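Transcription regulator (Lactobacillus plantarum WCFS1, PDB 3CLK) is probably a DNA-binding transcription regulator of the LacI/GalR type, whose periplasmic-binding-protein-like core pairs as a dimer and may sense a small effector. Local coordinates at residues Ser216-Asp221 against Thr234-Asp239. Sequence-based numbering, arbitrary orientation.
Sequences SIVSID and TSISQD
Residues 216-219 and 234-237 run parallel as neighbouring strands, their axes 4.5 Å apart and inclined at 24°. Backbone bonds alternate between them: Ser219 N gives to Thr234 O at 2.9 Å, Ile236 N to Ser219 O, and Asp221 N to Ile236 O. Gln238 N continues the pairing to Asp221 O, from above the carbonyl plane, and a water lies within hydrogen-bonding distance of Asp221 O and Gln238 O.

Val218 and Ile236 share one face with Ile220, and helix 109-121 packs over them. Val218 CG1 lies anti to its own N and meets Ile236 CG1 at 4.2 Å. On the other face Ser219 and Ser235 touch through CB, 4.0 Å apart. Their hydroxyls have other partners: Ser219 OG bonds Asp194, while Ser235 OG bonds Arg275 and Ser237 OG.

The side chains of Asp221 and Gln238 run side by side, carboxylate and amide nearly coplanar (20° apart). Gln238 NE2 donates to Asp221 OD1 at 2.6 Å, a short but bent bond (132° at the hydrogen), and OE1 bonds Ser107. A leucine here would probably leave both Asp221 OD1 and Ser107 without these amide partners.

These are adjacent parallel strands of the C-terminal subdomain sheet in a periplasmic-binding-protein-like fold. As in relatives, their C-terminal ends probably face the cleft between subdomains where effectors bind.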
ATOM      1  N   SER B 216      -8.272   3.756 -23.865  1.00 18.21           N
ATOM      2  CA  SER B 216      -8.445   4.603 -22.689  1.00 17.29           C
ATOM      3  C   SER B 216      -8.709   3.690 -21.497  1.00 17.08           C
ATOM      4  O   SER B 216      -9.370   2.658 -21.635  1.00 15.47           O
ATOM      5  CB  SER B 216      -9.640   5.553 -22.857  1.00 16.83           C
ATOM      6  OG  SER B 216      -9.344   6.645 -23.713  1.00 17.52           O
ATOM      7  N   ILE B 217      -8.197   4.076 -20.332  1.00 15.85           N
ATOM      8  CA  ILE B 217      -8.403   3.300 -19.111  1.00 15.81           C
ATOM      9  C   ILE B 217      -8.846   4.221 -17.986  1.00 14.75           C
ATOM     10  O   ILE B 217      -8.233   5.257 -17.764  1.00 14.16           O
ATOM     11  CB  ILE B 217      -7.108   2.589 -18.642  1.00 14.69           C
ATOM     12  CG1 ILE B 217      -6.652   1.569 -19.686  1.00 15.87           C
ATOM     13  CG2 ILE B 217      -7.356   1.919 -17.290  1.00 15.15           C
ATOM     14  CD1 ILE B 217      -5.325   0.906 -19.353  1.00 18.77           C
ATOM     15  N   VAL B 218      -9.920   3.839 -17.293  1.00 14.59           N
ATOM     16  CA  VAL B 218     -10.433   4.597 -16.155  1.00 13.11           C
ATOM     17  C   VAL B 218     -10.340   3.685 -14.927  1.00 15.43           C
ATOM     18  O   VAL B 218     -10.907   2.584 -14.904  1.00 12.47           O
ATOM     19  CB  VAL B 218     -11.909   5.010 -16.350  1.00 13.91           C
ATOM     20  CG1 VAL B 218     -12.432   5.660 -15.081  1.00 11.52           C
ATOM     21  CG2 VAL B 218     -12.029   5.990 -17.526  1.00 13.02           C
ATOM     22  N   SER B 219      -9.631   4.148 -13.904  1.00 12.88           N
ATOM     23  CA  SER B 219      -9.454   3.366 -12.694  1.00 15.20           C
ATOM     24  C   SER B 219     -10.457   3.754 -11.610  1.00 16.24           C
ATOM     25  O   SER B 219     -10.910   4.895 -11.546  1.00 16.53           O
ATOM     26  CB  SER B 219      -8.022   3.562 -12.171  1.00 16.97           C
ATOM     27  OG  SER B 219      -7.781   2.784 -11.017  1.00 18.33           O
ATOM     28  N   ILE B 220     -10.825   2.790 -10.773  1.00 16.55           N
ATOM     29  CA  ILE B 220     -11.737   3.061  -9.666  1.00 16.54           C
ATOM     30  C   ILE B 220     -10.890   3.015  -8.401  1.00 16.69           C
ATOM     31  O   ILE B 220     -10.104   2.088  -8.219  1.00 17.50           O
ATOM     32  CB  ILE B 220     -12.858   2.004  -9.553  1.00 17.64           C
ATOM     33  CG1 ILE B 220     -13.817   2.135 -10.738  1.00 17.46           C
ATOM     34  CG2 ILE B 220     -13.653   2.205  -8.255  1.00 15.67           C
ATOM     35  CD1 ILE B 220     -14.799   0.974 -10.832  1.00 16.81           C
ATOM     36  N   ASP B 221     -11.054   4.039  -7.565  1.00 14.85           N
ATOM     37  CA  ASP B 221     -10.370   4.229  -6.278  1.00 17.20           C
ATOM     38  C   ASP B 221      -9.574   5.534  -6.249  1.00 16.49           C
ATOM     39  O   ASP B 221      -9.832   6.392  -5.409  1.00 17.55           O
ATOM     40  CB  ASP B 221      -9.462   3.041  -5.907  1.00 17.88           C
ATOM     41  CG  ASP B 221     -10.255   1.829  -5.410  1.00 21.17           C
ATOM     42  OD1 ASP B 221     -11.396   2.001  -4.926  1.00 21.78           O
ATOM     43  OD2 ASP B 221      -9.734   0.701  -5.494  1.00 23.40           O
ATOM     44  N   THR B 234      -6.389   8.050 -14.986  1.00 16.15           N
ATOM     45  CA  THR B 234      -7.549   8.879 -14.732  1.00 16.97           C
ATOM     46  C   THR B 234      -8.398   7.967 -13.871  1.00 18.07           C
ATOM     47  O   THR B 234      -8.426   6.747 -14.082  1.00 14.48           O
ATOM     48  CB  THR B 234      -8.306   9.220 -16.025  1.00 17.37           C
ATOM     49  OG1 THR B 234      -7.551  10.182 -16.763  1.00 19.70           O
ATOM     50  CG2 THR B 234      -9.684   9.803 -15.716  1.00 16.78           C
ATOM     51  N   SER B 235      -9.099   8.536 -12.904  1.00 19.34           N
ATOM     52  CA  SER B 235      -9.875   7.687 -12.025  1.00 18.03           C
ATOM     53  C   SER B 235     -11.118   8.315 -11.447  1.00 19.41           C
ATOM     54  O   SER B 235     -11.337   9.525 -11.541  1.00 17.19           O
ATOM     55  CB  SER B 235      -8.992   7.245 -10.859  1.00 23.25           C
ATOM     56  OG  SER B 235      -8.630   8.367 -10.062  1.00 22.69           O
ATOM     57  N   ILE B 236     -11.939   7.448 -10.864  1.00 17.44           N
ATOM     58  CA  ILE B 236     -13.136   7.855 -10.153  1.00 18.13           C
ATOM     59  C   ILE B 236     -12.590   7.641  -8.755  1.00 18.85           C
ATOM     60  O   ILE B 236     -12.404   6.500  -8.308  1.00 18.83           O
ATOM     61  CB  ILE B 236     -14.324   6.916 -10.428  1.00 15.70           C
ATOM     62  CG1 ILE B 236     -14.756   7.050 -11.889  1.00 15.13           C
ATOM     63  CG2 ILE B 236     -15.490   7.258  -9.497  1.00 18.22           C
ATOM     64  CD1 ILE B 236     -15.118   8.474 -12.303  1.00 19.70           C
ATOM     65  N   SER B 237     -12.284   8.741  -8.080  1.00 18.55           N
ATOM     66  CA  SER B 237     -11.684   8.675  -6.761  1.00 20.18           C
ATOM     67  C   SER B 237     -12.690   8.645  -5.634  1.00 21.20           C
ATOM     68  O   SER B 237     -13.673   9.387  -5.648  1.00 21.92           O
ATOM     69  CB  SER B 237     -10.733   9.854  -6.582  1.00 19.78           C
ATOM     70  OG  SER B 237      -9.817   9.890  -7.661  1.00 20.22           O
ATOM     71  N   GLN B 238     -12.445   7.763  -4.669  1.00 21.03           N
ATOM     72  CA  GLN B 238     -13.315   7.631  -3.507  1.00 22.25           C
ATOM     73  C   GLN B 238     -12.663   8.452  -2.412  1.00 21.85           C
ATOM     74  O   GLN B 238     -11.435   8.525  -2.332  1.00 20.64           O
ATOM     75  CB  GLN B 238     -13.407   6.170  -3.043  1.00 21.05           C
ATOM     76  CG  GLN B 238     -13.946   5.200  -4.075  1.00 22.49           C
ATOM     77  CD  GLN B 238     -14.318   3.860  -3.457  1.00 22.31           C
ATOM     78  OE1 GLN B 238     -15.188   3.790  -2.594  1.00 25.56           O
ATOM     79  NE2 GLN B 238     -13.655   2.795  -3.891  1.00 19.57           N
ATOM     80  N   ASP B 239     -13.478   9.066  -1.564  1.00 22.36           N
ATOM     81  CA  ASP B 239     -12.937   9.866  -0.482  1.00 23.59           C
ATOM     82  C   ASP B 239     -12.775   8.993   0.751  1.00 24.22           C
ATOM     83  O   ASP B 239     -13.512   9.146   1.726  1.00 24.73           O
ATOM     84  CB  ASP B 239     -13.862  11.041  -0.169  1.00 25.51           C
ATOM     85  CG  ASP B 239     -13.191  12.089   0.696  1.00 25.82           C
ATOM     86  OD1 ASP B 239     -12.216  11.753   1.393  1.00 24.58           O
ATOM     87  OD2 ASP B 239     -13.643  13.251   0.686  1.00 31.27           O
TER
HETATM   88  O   HOH W   1      -8.901   8.177  -3.579  1.00 23.36           O